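Long-range contacts in PfkB family carbohydrate kinase (Listeria grayi DSM 20601, PDB 4GM6), which probably transfers a phosphate group to a sugar or related carbohydrate substrate: residues I30-M35 with Q130-A135; T39-P44 with S116-K121; E247-T252 with H267-G272; V62-S67 with H95-A100; E278-Y283 with A316-G321. One frame throughout, in Å; residues are numbered along the deposited sequence.

Contact 1 of 5, residues I30-M35 with Q130-A135; sequences IGELLM and QHSSFA
E32 meets both F134 and S132, and the dense part of the contact lies round its side chain. Its CG stands opposite the backbone N (chi1 174°), and the extended chain then runs obliquely across the phenyl ring. E32 CB sits over one face of F134, 3.8 Å from the ring centroid, in a CH-pi contact. Toward the outer end of the ring, G31 O comes to 3.4 Å from F134 CE1. T77 and W167 also pack against F134, so this end is buried.

The carboxylate continues to the start of the short helix 133-136. S132 OG donates to E32 OE2 over a short 2.5 Å, on the syn side but 34° out of the carboxylate plane. S132 is also the N-cap, and its OG accepts from A135 N at 3.0 Å. The looser side lies toward Q130, which is exposed, and H131, whose ring stacks on H131 of the second subunit.

One hydroxyl thus serves two tasks, capping the helix and binding the glutamate. R129, through its salt bridge to E32 OE1, and the S132 hydroxyl probably offset the charge of this buried carboxylate.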
# COMPACT_ATOMS: atom_id res chain seq x y z
N ILE C 30 13.18 2.53 33.67
CA ILE C 30 13.10 1.08 33.79
C ILE C 30 11.78 0.61 33.20
O ILE C 30 10.70 1.12 33.55
CB ILE C 30 13.16 0.63 35.25
CG1 ILE C 30 14.49 1.06 35.88
CG2 ILE C 30 13.01 -0.89 35.34
CD1 ILE C 30 14.54 0.89 37.38
N GLY C 31 11.84 -0.35 32.30
CA GLY C 31 10.60 -0.80 31.70
C GLY C 31 10.79 -1.68 30.49
O GLY C 31 11.88 -1.76 29.93
N GLU C 32 9.69 -2.31 30.09
CA GLU C 32 9.70 -3.26 28.99
C GLU C 32 9.32 -2.59 27.68
O GLU C 32 8.41 -1.76 27.66
CB GLU C 32 8.71 -4.38 29.30
CG GLU C 32 8.54 -5.35 28.15
CD GLU C 32 7.69 -6.55 28.51
OE1 GLU C 32 6.92 -6.47 29.49
OE2 GLU C 32 7.78 -7.57 27.79
N LEU C 33 10.00 -2.97 26.60
CA LEU C 33 9.64 -2.56 25.26
C LEU C 33 8.72 -3.59 24.62
O LEU C 33 8.95 -4.80 24.73
CB LEU C 33 10.87 -2.38 24.37
CG LEU C 33 11.61 -1.05 24.56
CD1 LEU C 33 12.56 -1.21 25.74
CD2 LEU C 33 12.37 -0.64 23.31
N LEU C 34 7.68 -3.12 23.94
CA LEU C 34 6.72 -4.00 23.29
C LEU C 34 6.71 -3.71 21.80
O LEU C 34 6.95 -2.58 21.38
CB LEU C 34 5.30 -3.75 23.84
CG LEU C 34 5.14 -3.99 25.33
CD1 LEU C 34 3.73 -3.62 25.80
CD2 LEU C 34 5.44 -5.45 25.60
N MET C 35 6.42 -4.71 21.00
CA MET C 35 6.12 -4.39 19.62
C MET C 35 4.61 -4.26 19.48
O MET C 35 3.85 -5.19 19.82
CB MET C 35 6.65 -5.44 18.65
CG MET C 35 6.22 -5.14 17.22
SD MET C 35 6.99 -6.21 15.99
CE MET C 35 6.54 -7.84 16.58
N GLN C 130 2.71 -11.64 27.99
CA GLN C 130 3.14 -12.63 28.96
C GLN C 130 4.29 -13.47 28.41
O GLN C 130 4.42 -13.66 27.20
CB GLN C 130 2.00 -13.56 29.36
CG GLN C 130 0.98 -12.95 30.31
CD GLN C 130 -0.15 -13.91 30.62
OE1 GLN C 130 0.08 -15.05 31.03
NE2 GLN C 130 -1.38 -13.46 30.41
N HIS C 131 5.10 -13.97 29.33
CA HIS C 131 6.21 -14.87 29.01
C HIS C 131 7.31 -14.21 28.19
O HIS C 131 8.20 -14.88 27.67
CB HIS C 131 5.73 -16.14 28.30
CG HIS C 131 4.54 -16.78 28.93
ND1 HIS C 131 4.64 -17.61 30.03
CD2 HIS C 131 3.22 -16.74 28.62
CE1 HIS C 131 3.44 -18.04 30.37
NE2 HIS C 131 2.56 -17.52 29.53
N SER C 132 7.27 -12.89 28.08
CA SER C 132 8.36 -12.16 27.43
C SER C 132 9.66 -12.28 28.23
O SER C 132 9.64 -12.61 29.42
CB SER C 132 7.97 -10.69 27.21
OG SER C 132 7.96 -9.99 28.46
N SER C 133 10.79 -12.02 27.58
CA SER C 133 12.08 -11.95 28.27
C SER C 133 12.01 -11.05 29.50
O SER C 133 12.44 -11.42 30.60
CB SER C 133 13.17 -11.44 27.32
OG SER C 133 13.27 -12.27 26.17
N PHE C 134 11.49 -9.85 29.32
CA PHE C 134 11.39 -8.91 30.43
C PHE C 134 10.52 -9.47 31.54
O PHE C 134 10.90 -9.47 32.71
CB PHE C 134 10.84 -7.57 29.97
CG PHE C 134 11.00 -6.48 30.99
CD1 PHE C 134 12.02 -5.56 30.89
CD2 PHE C 134 10.13 -6.40 32.08
CE1 PHE C 134 12.17 -4.56 31.83
CE2 PHE C 134 10.28 -5.40 33.03
CZ PHE C 134 11.30 -4.48 32.90
N ALA C 135 9.35 -9.97 31.17
CA ALA C 135 8.40 -10.50 32.15
C ALA C 135 8.98 -11.66 32.95
O ALA C 135 8.79 -11.75 34.16
CB ALA C 135 7.10 -10.91 31.47

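Contact 2 of 5, residues T39-P44 with S116-K121; sequences TQQGIP and SGTALK
Q41 and T118 meet with their side chains at about a right angle. The glutamine chain is extended, with CG opposite the backbone N (chi1 -176°). This brings NE2 to T118 OG1, at 3.0 Å, with the hydroxyl almost exactly in the amide plane.

T39 is turned to serve both segments. Its OG1 accepts from S116 N at 3.0 Å, with a nearly straight N-H...O angle of 178°. The same OG1 donates to I43 O at 2.9 Å, which ties the type II turn Q40-I43 to the threonine that precedes it. S116 CB rests 3.5 Å from Q40 O. A water joins G42 N, at 2.8 Å, to T118 OG1. Its link to S116 OG is less certain, as that side chain has two conformers. K121 NZ reaches back to S116 O at 2.8 Å and also pairs with E115. In the third subunit, S325 OG is hydrogen-bonded to T118 O, and V286 packs on T118.

Both segments are loops. They leave strands 34-38 and 111-115, which run parallel side by side in the four-stranded sheet, probably the counterpart of the lid in ribokinase-like enzymes. Residues 39-44 lead on to strand 50-56 and residues 116-121 to strand 124-128.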
# COMPACT_ATOMS: atom_id res chain seq x y z
N THR C 39 -3.98 -2.39 13.24
CA THR C 39 -4.78 -2.40 12.00
C THR C 39 -4.89 -0.98 11.47
O THR C 39 -4.64 -0.02 12.19
CB THR C 39 -6.22 -2.93 12.22
OG1 THR C 39 -6.98 -1.97 12.98
CG2 THR C 39 -6.20 -4.24 12.96
N GLN C 40 -5.26 -0.84 10.22
CA GLN C 40 -5.44 0.47 9.61
C GLN C 40 -6.82 1.02 10.01
O GLN C 40 -7.70 0.27 10.48
CB GLN C 40 -5.27 0.33 8.07
CG GLN C 40 -3.84 -0.15 7.68
CD GLN C 40 -3.62 -1.66 7.94
OE1 GLN C 40 -4.49 -2.47 7.59
NE2 GLN C 40 -2.47 -2.05 8.55
N GLN C 41 -7.03 2.32 9.83
CA GLN C 41 -8.31 2.93 10.15
C GLN C 41 -9.49 2.21 9.48
O GLN C 41 -9.43 1.88 8.28
CB GLN C 41 -8.32 4.41 9.75
CG GLN C 41 -9.61 5.11 10.15
CD GLN C 41 -9.57 6.61 9.94
OE1 GLN C 41 -8.99 7.12 8.98
NE2 GLN C 41 -10.22 7.33 10.84
N GLY C 42 -10.54 1.96 10.25
CA GLY C 42 -11.77 1.35 9.72
C GLY C 42 -11.66 -0.14 9.44
O GLY C 42 -12.61 -0.77 8.95
N ILE C 43 -10.51 -0.74 9.73
CA ILE C 43 -10.35 -2.17 9.49
C ILE C 43 -10.29 -2.94 10.81
O ILE C 43 -9.38 -2.73 11.59
CB ILE C 43 -9.06 -2.50 8.73
CG1 ILE C 43 -8.89 -1.59 7.50
CG2 ILE C 43 -9.02 -3.99 8.37
CD1 ILE C 43 -9.60 -2.09 6.27
N PRO C 44 -11.23 -3.86 11.03
CA PRO C 44 -11.18 -4.66 12.25
C PRO C 44 -10.20 -5.82 12.12
O PRO C 44 -9.81 -6.19 11.00
CB PRO C 44 -12.61 -5.23 12.34
CG PRO C 44 -13.02 -5.37 10.91
CD PRO C 44 -12.42 -4.16 10.22
N SER C 116 -7.81 -0.39 15.37
CA SER C 116 -8.08 1.03 15.24
C SER C 116 -9.51 1.35 15.68
O SER C 116 -10.42 0.53 15.50
CB SER C 116 -7.87 1.44 13.78
OG SER C 116 -8.23 2.79 13.56
N GLY C 117 -9.71 2.54 16.23
CA GLY C 117 -11.03 3.05 16.56
C GLY C 117 -11.21 4.43 15.94
O GLY C 117 -10.25 5.19 15.79
N THR C 118 -12.44 4.73 15.55
CA THR C 118 -12.79 5.99 14.93
C THR C 118 -14.23 6.29 15.34
O THR C 118 -15.05 5.38 15.45
CB THR C 118 -12.74 5.88 13.39
OG1 THR C 118 -11.40 5.57 12.95
CG2 THR C 118 -13.21 7.18 12.74
N ALA C 119 -14.55 7.56 15.53
CA ALA C 119 -15.92 7.99 15.87
C ALA C 119 -16.50 7.19 17.04
O ALA C 119 -15.95 7.22 18.14
CB ALA C 119 -16.82 7.90 14.63
N LEU C 120 -17.60 6.47 16.82
CA LEU C 120 -18.24 5.78 17.95
C LEU C 120 -17.47 4.55 18.41
O LEU C 120 -17.61 4.13 19.56
CB LEU C 120 -19.71 5.43 17.67
CG LEU C 120 -20.70 6.56 17.36
CD1 LEU C 120 -22.07 5.97 17.03
CD2 LEU C 120 -20.80 7.58 18.50
N LYS C 121 -16.63 3.98 17.54
CA LYS C 121 -15.97 2.74 17.87
C LYS C 121 -14.62 3.00 18.52
O LYS C 121 -13.71 3.51 17.87
CB LYS C 121 -15.73 1.87 16.62
CG LYS C 121 -15.19 0.48 16.98
CD LYS C 121 -14.13 -0.02 16.01
CE LYS C 121 -13.40 -1.26 16.52
NZ LYS C 121 -12.08 -0.99 17.17
O HOH W 1 -10.89 2.92 12.91
O HOH W 2 -11.22 -0.90 13.42

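Contact 3 of 5, residues E247-T252 with H267-G272; sequences ELFYAT and HLWTQG
W269 and F249 face each other as an antiparallel hydrogen-bonded pair, and their side chains lie side by side, pointing the same way. F249 CD2 comes to 4.1 Å from W269 CE3. The indole atom arrives at the edge of the phenyl ring, near its plane. The backbones beneath are joined twice. W269 N donates to F249 O at 2.9 Å, and F249 N donates to W269 O through a more bent bond of 141°. Y236 of helix 235-242 meets both rings.

H267 forms the next hydrogen-bonded pair, with A251, on the same face of the sheet. H267 N donates to A251 O at 2.8 Å, and A251 N returns a bond of 3.1 Å to H267 O. H267 CB lies 3.7 Å from A251 O.

The two strands, 248-256 and 261-270, form a beta hairpin. Their short segments run at 171° to each other. The hairpin belongs to the large mixed sheet of the ribokinase-like fold, where strand 261-270 lies between its hairpin partner and strand 273-282.

The other face carries L248, Y250, L268 and T270. Y250 and L268 form a non-hydrogen-bonded pair with CA atoms 4.4 Å apart, and helix 291-304 packs against L248 and Y250. Where the pairing ends, T270 OG1 donates to E247 O at 3.1 Å, from above the carbonyl plane. A water bridges the same E247 O to Q271 N.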
# COMPACT_ATOMS: atom_id res chain seq x y z
N GLU C 247 6.40 15.86 46.18
CA GLU C 247 6.57 17.29 45.85
C GLU C 247 5.56 17.82 44.78
O GLU C 247 4.95 18.87 44.95
CB GLU C 247 8.01 17.52 45.41
CG GLU C 247 8.36 18.94 45.01
CD GLU C 247 9.82 19.06 44.59
OE1 GLU C 247 10.19 20.11 43.99
OE2 GLU C 247 10.58 18.09 44.83
N LEU C 248 5.36 17.10 43.68
CA LEU C 248 4.31 17.50 42.72
C LEU C 248 3.64 16.35 42.00
O LEU C 248 4.29 15.35 41.72
CB LEU C 248 4.78 18.57 41.72
CG LEU C 248 5.80 18.22 40.64
CD1 LEU C 248 5.78 19.30 39.56
CD2 LEU C 248 7.20 18.10 41.23
N PHE C 249 2.33 16.51 41.77
CA PHE C 249 1.56 15.56 40.98
C PHE C 249 1.33 16.16 39.61
O PHE C 249 1.38 17.38 39.44
CB PHE C 249 0.20 15.27 41.63
CG PHE C 249 0.29 14.59 42.97
CD1 PHE C 249 0.39 13.21 43.06
CD2 PHE C 249 0.25 15.34 44.14
CE1 PHE C 249 0.46 12.58 44.29
CE2 PHE C 249 0.32 14.72 45.37
CZ PHE C 249 0.43 13.34 45.46
N TYR C 250 1.09 15.32 38.61
CA TYR C 250 0.76 15.81 37.28
C TYR C 250 -0.07 14.78 36.54
O TYR C 250 0.08 13.59 36.77
CB TYR C 250 2.03 16.14 36.49
CG TYR C 250 2.98 14.98 36.32
CD1 TYR C 250 3.84 14.60 37.35
CD2 TYR C 250 3.04 14.26 35.12
CE1 TYR C 250 4.72 13.54 37.20
CE2 TYR C 250 3.92 13.20 34.96
CZ TYR C 250 4.75 12.84 36.01
OH TYR C 250 5.63 11.79 35.86
N ALA C 251 -0.94 15.25 35.65
CA ALA C 251 -1.77 14.37 34.86
C ALA C 251 -2.51 15.20 33.84
O ALA C 251 -2.47 16.43 33.88
CB ALA C 251 -2.76 13.64 35.76
N THR C 252 -3.18 14.53 32.91
CA THR C 252 -4.07 15.24 32.00
C THR C 252 -5.51 14.95 32.38
O THR C 252 -5.82 13.89 32.91
CB THR C 252 -3.85 14.82 30.54
OG1 THR C 252 -3.87 13.40 30.45
CG2 THR C 252 -2.51 15.32 30.04
N HIS C 267 -2.86 19.18 34.09
CA HIS C 267 -2.84 19.64 35.48
C HIS C 267 -1.44 19.39 36.05
O HIS C 267 -0.79 18.37 35.77
CB HIS C 267 -3.86 18.88 36.34
CG HIS C 267 -5.30 19.18 36.02
ND1 HIS C 267 -6.34 18.34 36.39
CD2 HIS C 267 -5.88 20.20 35.34
CE1 HIS C 267 -7.49 18.84 35.95
NE2 HIS C 267 -7.25 19.97 35.31
N LEU C 268 -0.98 20.34 36.84
CA LEU C 268 0.25 20.17 37.59
C LEU C 268 0.10 20.83 38.97
O LEU C 268 -0.12 22.04 39.06
CB LEU C 268 1.43 20.76 36.81
CG LEU C 268 2.83 20.64 37.43
CD1 LEU C 268 3.12 19.21 37.87
CD2 LEU C 268 3.88 21.12 36.44
N TRP C 269 0.20 20.01 40.02
CA TRP C 269 -0.04 20.46 41.40
C TRP C 269 1.27 20.47 42.16
O TRP C 269 2.00 19.47 42.20
CB TRP C 269 -1.05 19.52 42.08
CG TRP C 269 -1.49 19.96 43.45
CD1 TRP C 269 -2.68 20.55 43.79
CD2 TRP C 269 -0.74 19.84 44.68
NE1 TRP C 269 -2.72 20.81 45.14
CE2 TRP C 269 -1.55 20.38 45.71
CE3 TRP C 269 0.52 19.33 45.00
CZ2 TRP C 269 -1.13 20.42 47.05
CZ3 TRP C 269 0.94 19.37 46.34
CH2 TRP C 269 0.12 19.92 47.34
N THR C 270 1.58 21.60 42.80
CA THR C 270 2.80 21.69 43.57
C THR C 270 2.71 22.81 44.61
O THR C 270 2.27 23.93 44.30
CB THR C 270 4.04 21.87 42.68
OG1 THR C 270 5.23 21.56 43.44
CG2 THR C 270 4.12 23.28 42.12
N GLN C 271 3.13 22.47 45.83
CA GLN C 271 3.09 23.36 46.99
C GLN C 271 1.75 24.09 47.12
O GLN C 271 1.71 25.33 47.08
CB GLN C 271 4.29 24.33 47.02
CG GLN C 271 4.83 24.74 45.66
CD GLN C 271 6.25 25.30 45.77
OE1 GLN C 271 7.14 24.64 46.29
NE2 GLN C 271 6.45 26.51 45.29
N GLY C 272 0.66 23.34 47.19
CA GLY C 272 -0.65 23.90 47.55
C GLY C 272 -1.47 24.42 46.40
O GLY C 272 -2.62 24.82 46.59
O HOH W 3 4.41 20.42 47.06

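Contact 4 of 5, residues V62-S67 with H95-A100; sequences VAVNLS and HQVDTA
Helix 62-67 faces the loop that takes the chain from helix 83-94 into strand 97-104, with V64 and H95 nearest in backbone, 5.9 Å between their CA atoms. Helix 83-94 ends in a Schellman motif, with Q96 at positive phi as its C-prime residue. That helix links the parallel neighbours 73-79 and 97-104 as a beta-alpha-beta crossover at one margin of the large sheet.

V64 forms the middle of the contact. CG1 lies over a face of the H95 imidazole, 4.0 Å from the centroid, in a CH-pi contact. CG2 touches both H95 CB and V97 CG2, each at 3.8 Å, and the two valine side chains cross at about a right angle. A63 CB adds a contact of 4.1 Å to V97 CG1. V97 also touches L92 of helix 83-94, so it contacts both helices.

The H95 ring is fixed from other directions too. Its ND1 is hydrogen-bonded to K68 NZ, and H91 meets the ring edge-to-face. Q96 lies on the outer side, against W93 of the fourth subunit. One polar bond crosses between the segments. It starts from S67, whose OG is swung opposite its backbone N (chi1 176°) and donates to H95 O at 3.0 Å, tilted 15° from the carbonyl plane.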
# COMPACT_ATOMS: atom_id res chain seq x y z
N VAL C 62 8.86 7.45 27.34
CA VAL C 62 9.31 8.59 28.10
C VAL C 62 10.77 8.88 27.80
O VAL C 62 11.16 10.03 27.63
CB VAL C 62 9.03 8.44 29.61
CG1 VAL C 62 9.84 9.46 30.40
CG2 VAL C 62 7.54 8.62 29.86
N ALA C 63 11.59 7.83 27.72
CA ALA C 63 13.01 7.99 27.44
C ALA C 63 13.25 8.62 26.07
O ALA C 63 14.00 9.58 25.95
CB ALA C 63 13.74 6.65 27.54
N VAL C 64 12.61 8.08 25.04
CA VAL C 64 12.74 8.64 23.70
C VAL C 64 12.31 10.12 23.67
O VAL C 64 13.00 10.96 23.11
CB VAL C 64 11.95 7.82 22.65
CG1 VAL C 64 11.78 8.58 21.34
CG2 VAL C 64 12.62 6.48 22.42
N ASN C 65 11.16 10.42 24.27
CA ASN C 65 10.66 11.79 24.23
C ASN C 65 11.58 12.76 24.97
O ASN C 65 11.78 13.89 24.51
CB ASN C 65 9.22 11.87 24.77
CG ASN C 65 8.25 11.02 23.98
OD1 ASN C 65 8.48 10.73 22.80
ND2 ASN C 65 7.16 10.62 24.61
N LEU C 66 12.16 12.33 26.09
CA LEU C 66 13.13 13.17 26.81
C LEU C 66 14.32 13.46 25.91
O LEU C 66 14.79 14.59 25.83
CB LEU C 66 13.60 12.53 28.13
CG LEU C 66 12.64 12.74 29.30
CD1 LEU C 66 13.03 11.94 30.54
CD2 LEU C 66 12.52 14.22 29.64
N SER C 67 14.79 12.42 25.24
CA SER C 67 15.94 12.55 24.36
C SER C 67 15.65 13.50 23.21
O SER C 67 16.54 14.19 22.71
CB SER C 67 16.33 11.17 23.82
OG SER C 67 17.39 11.28 22.89
N HIS C 95 16.64 6.75 18.16
CA HIS C 95 16.16 7.89 18.94
C HIS C 95 17.15 8.29 20.03
O HIS C 95 16.82 9.06 20.93
CB HIS C 95 14.79 7.59 19.55
CG HIS C 95 13.72 7.41 18.52
ND1 HIS C 95 13.27 8.45 17.73
CD2 HIS C 95 13.02 6.32 18.14
CE1 HIS C 95 12.33 8.01 16.92
NE2 HIS C 95 12.16 6.72 17.14
N GLN C 96 18.36 7.74 19.92
CA GLN C 96 19.50 8.10 20.77
C GLN C 96 19.29 7.88 22.26
O GLN C 96 19.81 8.64 23.08
CB GLN C 96 19.95 9.53 20.46
CG GLN C 96 20.48 9.66 19.04
CD GLN C 96 21.17 10.99 18.81
OE1 GLN C 96 20.53 12.03 18.76
NE2 GLN C 96 22.49 10.94 18.64
N VAL C 97 18.55 6.85 22.63
CA VAL C 97 18.50 6.43 24.02
C VAL C 97 19.65 5.46 24.22
O VAL C 97 19.88 4.59 23.38
CB VAL C 97 17.17 5.74 24.35
CG1 VAL C 97 17.15 5.28 25.80
CG2 VAL C 97 16.00 6.68 24.08
N ASP C 98 20.39 5.63 25.31
CA ASP C 98 21.53 4.78 25.66
C ASP C 98 21.08 3.33 25.80
O ASP C 98 20.11 3.05 26.51
CB ASP C 98 22.14 5.26 26.98
CG ASP C 98 23.48 4.59 27.31
OD1 ASP C 98 24.03 3.86 26.46
OD2 ASP C 98 23.98 4.80 28.43
N THR C 99 21.79 2.41 25.16
CA THR C 99 21.44 0.99 25.24
C THR C 99 22.40 0.16 26.10
O THR C 99 22.23 -1.06 26.25
CB THR C 99 21.33 0.36 23.83
OG1 THR C 99 22.58 0.49 23.15
CG2 THR C 99 20.23 1.04 23.02
N ALA C 100 23.42 0.79 26.67
CA ALA C 100 24.41 0.07 27.47
C ALA C 100 23.80 -0.83 28.56
O ALA C 100 24.44 -1.77 29.02
CB ALA C 100 25.41 1.04 28.10

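Contact 5 of 5, residues E278-Y283 with A316-G321; sequences EEYAIY and ATAAAG
Strand 280-282 and helix 316-321 run almost in the same direction, 7° apart, with their axes 10.3 Å from each other. The backbones draw closer toward the later residues: E278 and T317 have CA atoms 8.3 Å apart, I282 and G321 7.3 Å.

Y280 spans the gap. Its CG stands opposite the carbonyl carbon (chi1 -70°), and the ring reaches in to the helix. T317 CG2 comes to the edge of the ring, near its plane, at 3.7 Å from Y280 CD2. The phenol end passes on to A318, where Y280 OH is 3.9 Å from A318 CB.

Strand 273-282 is the last strand of the large mixed sheet within the chain. Helix 309-323 packs against it, so the contact joins a sheet to its helical layer in the alpha/beta sandwich of ribokinase-like kinases.

No hydrogen bond passes between the segments. T317 OG1 bonds to V313 O in its own helix and only weakly to S277 OG of strand 273-282. Further along, I282 CD1 rests 4.1 Å from G321 CA, where the glycine brings bare backbone to the strand. L120 of the fifth subunit packs against both Y280 and I282.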
# COMPACT_ATOMS: atom_id res chain seq x y z
N GLU C 278 -4.51 25.57 28.96
CA GLU C 278 -5.78 25.77 28.25
C GLU C 278 -6.34 24.37 28.00
O GLU C 278 -5.61 23.38 28.09
CB GLU C 278 -5.61 26.55 26.94
CG GLU C 278 -5.22 25.68 25.73
CD GLU C 278 -5.34 26.40 24.38
OE1 GLU C 278 -6.07 25.91 23.48
OE2 GLU C 278 -4.69 27.45 24.21
N GLU C 279 -7.63 24.27 27.71
CA GLU C 279 -8.18 22.98 27.32
C GLU C 279 -8.18 22.87 25.79
O GLU C 279 -8.72 23.74 25.12
CB GLU C 279 -9.60 22.81 27.85
CG GLU C 279 -10.13 21.39 27.75
CD GLU C 279 -11.35 21.18 28.63
OE1 GLU C 279 -12.43 21.71 28.28
OE2 GLU C 279 -11.22 20.51 29.67
N TYR C 280 -7.53 21.84 25.27
CA TYR C 280 -7.48 21.60 23.82
C TYR C 280 -8.59 20.68 23.34
O TYR C 280 -8.91 19.69 24.00
CB TYR C 280 -6.16 20.94 23.42
CG TYR C 280 -4.95 21.82 23.54
CD1 TYR C 280 -4.58 22.66 22.50
CD2 TYR C 280 -4.19 21.82 24.70
CE1 TYR C 280 -3.48 23.48 22.61
CE2 TYR C 280 -3.08 22.64 24.82
CZ TYR C 280 -2.73 23.46 23.77
OH TYR C 280 -1.64 24.26 23.88
N ALA C 281 -9.15 21.00 22.19
CA ALA C 281 -10.06 20.11 21.50
C ALA C 281 -9.27 19.40 20.41
O ALA C 281 -8.71 20.04 19.53
CB ALA C 281 -11.23 20.89 20.93
N ILE C 282 -9.21 18.07 20.48
CA ILE C 282 -8.46 17.28 19.52
C ILE C 282 -9.41 16.46 18.67
O ILE C 282 -10.08 15.57 19.19
CB ILE C 282 -7.48 16.33 20.24
CG1 ILE C 282 -6.58 17.14 21.19
CG2 ILE C 282 -6.70 15.51 19.23
CD1 ILE C 282 -5.67 16.28 22.06
N TYR C 283 -9.45 16.74 17.37
CA TYR C 283 -10.29 15.98 16.45
C TYR C 283 -9.87 16.25 15.01
O TYR C 283 -9.63 17.39 14.65
CB TYR C 283 -11.77 16.35 16.64
CG TYR C 283 -12.62 15.91 15.47
CD1 TYR C 283 -12.86 16.77 14.41
CD2 TYR C 283 -13.17 14.63 15.43
CE1 TYR C 283 -13.63 16.37 13.33
CE2 TYR C 283 -13.95 14.23 14.36
CZ TYR C 283 -14.17 15.10 13.31
OH TYR C 283 -14.93 14.72 12.24
N ALA C 316 3.89 21.04 28.33
CA ALA C 316 3.64 19.60 28.35
C ALA C 316 2.29 19.24 27.76
O ALA C 316 2.16 18.24 27.06
CB ALA C 316 3.77 19.03 29.76
N THR C 317 1.26 20.03 28.05
CA THR C 317 -0.04 19.77 27.46
C THR C 317 0.02 19.94 25.93
O THR C 317 -0.62 19.19 25.20
CB THR C 317 -1.14 20.66 28.06
OG1 THR C 317 -1.10 20.56 29.49
CG2 THR C 317 -2.51 20.20 27.56
N ALA C 318 0.79 20.91 25.46
CA ALA C 318 0.97 21.11 24.03
C ALA C 318 1.69 19.92 23.40
O ALA C 318 1.33 19.46 22.31
CB ALA C 318 1.74 22.39 23.76
N ALA C 319 2.70 19.41 24.09
CA ALA C 319 3.45 18.27 23.57
C ALA C 319 2.55 17.06 23.42
O ALA C 319 2.60 16.33 22.42
CB ALA C 319 4.60 17.92 24.52
N ALA C 320 1.75 16.82 24.44
CA ALA C 320 0.83 15.69 24.46
C ALA C 320 -0.22 15.84 23.36
O ALA C 320 -0.61 14.87 22.72
CB ALA C 320 0.16 15.59 25.83
N GLY C 321 -0.69 17.07 23.17
CA GLY C 321 -1.71 17.32 22.17
C GLY C 321 -1.22 17.00 20.78
O GLY C 321 -1.90 16.31 20.01

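Contacts 3, 4 and 5 all reach the large mixed sheet. Contact 4 lies at one margin, and contacts 3 and 5 lie toward the other. The centres of contacts 3 and 5 are about 17 Å apart, and their strands 261-270 and 273-282 are neighbours. Contact 1 lies where strand 27-30 of that sheet passes into strand 34-38 of the small sheet. Contact 2 lies at the far end of the small sheet, with its centre about 26 Å from that of contact 1. Contacts 2 and 5 approach to about 7 Å between nearest atoms. Across subunits they touch, since L120 of one copy packs on Y280 of another.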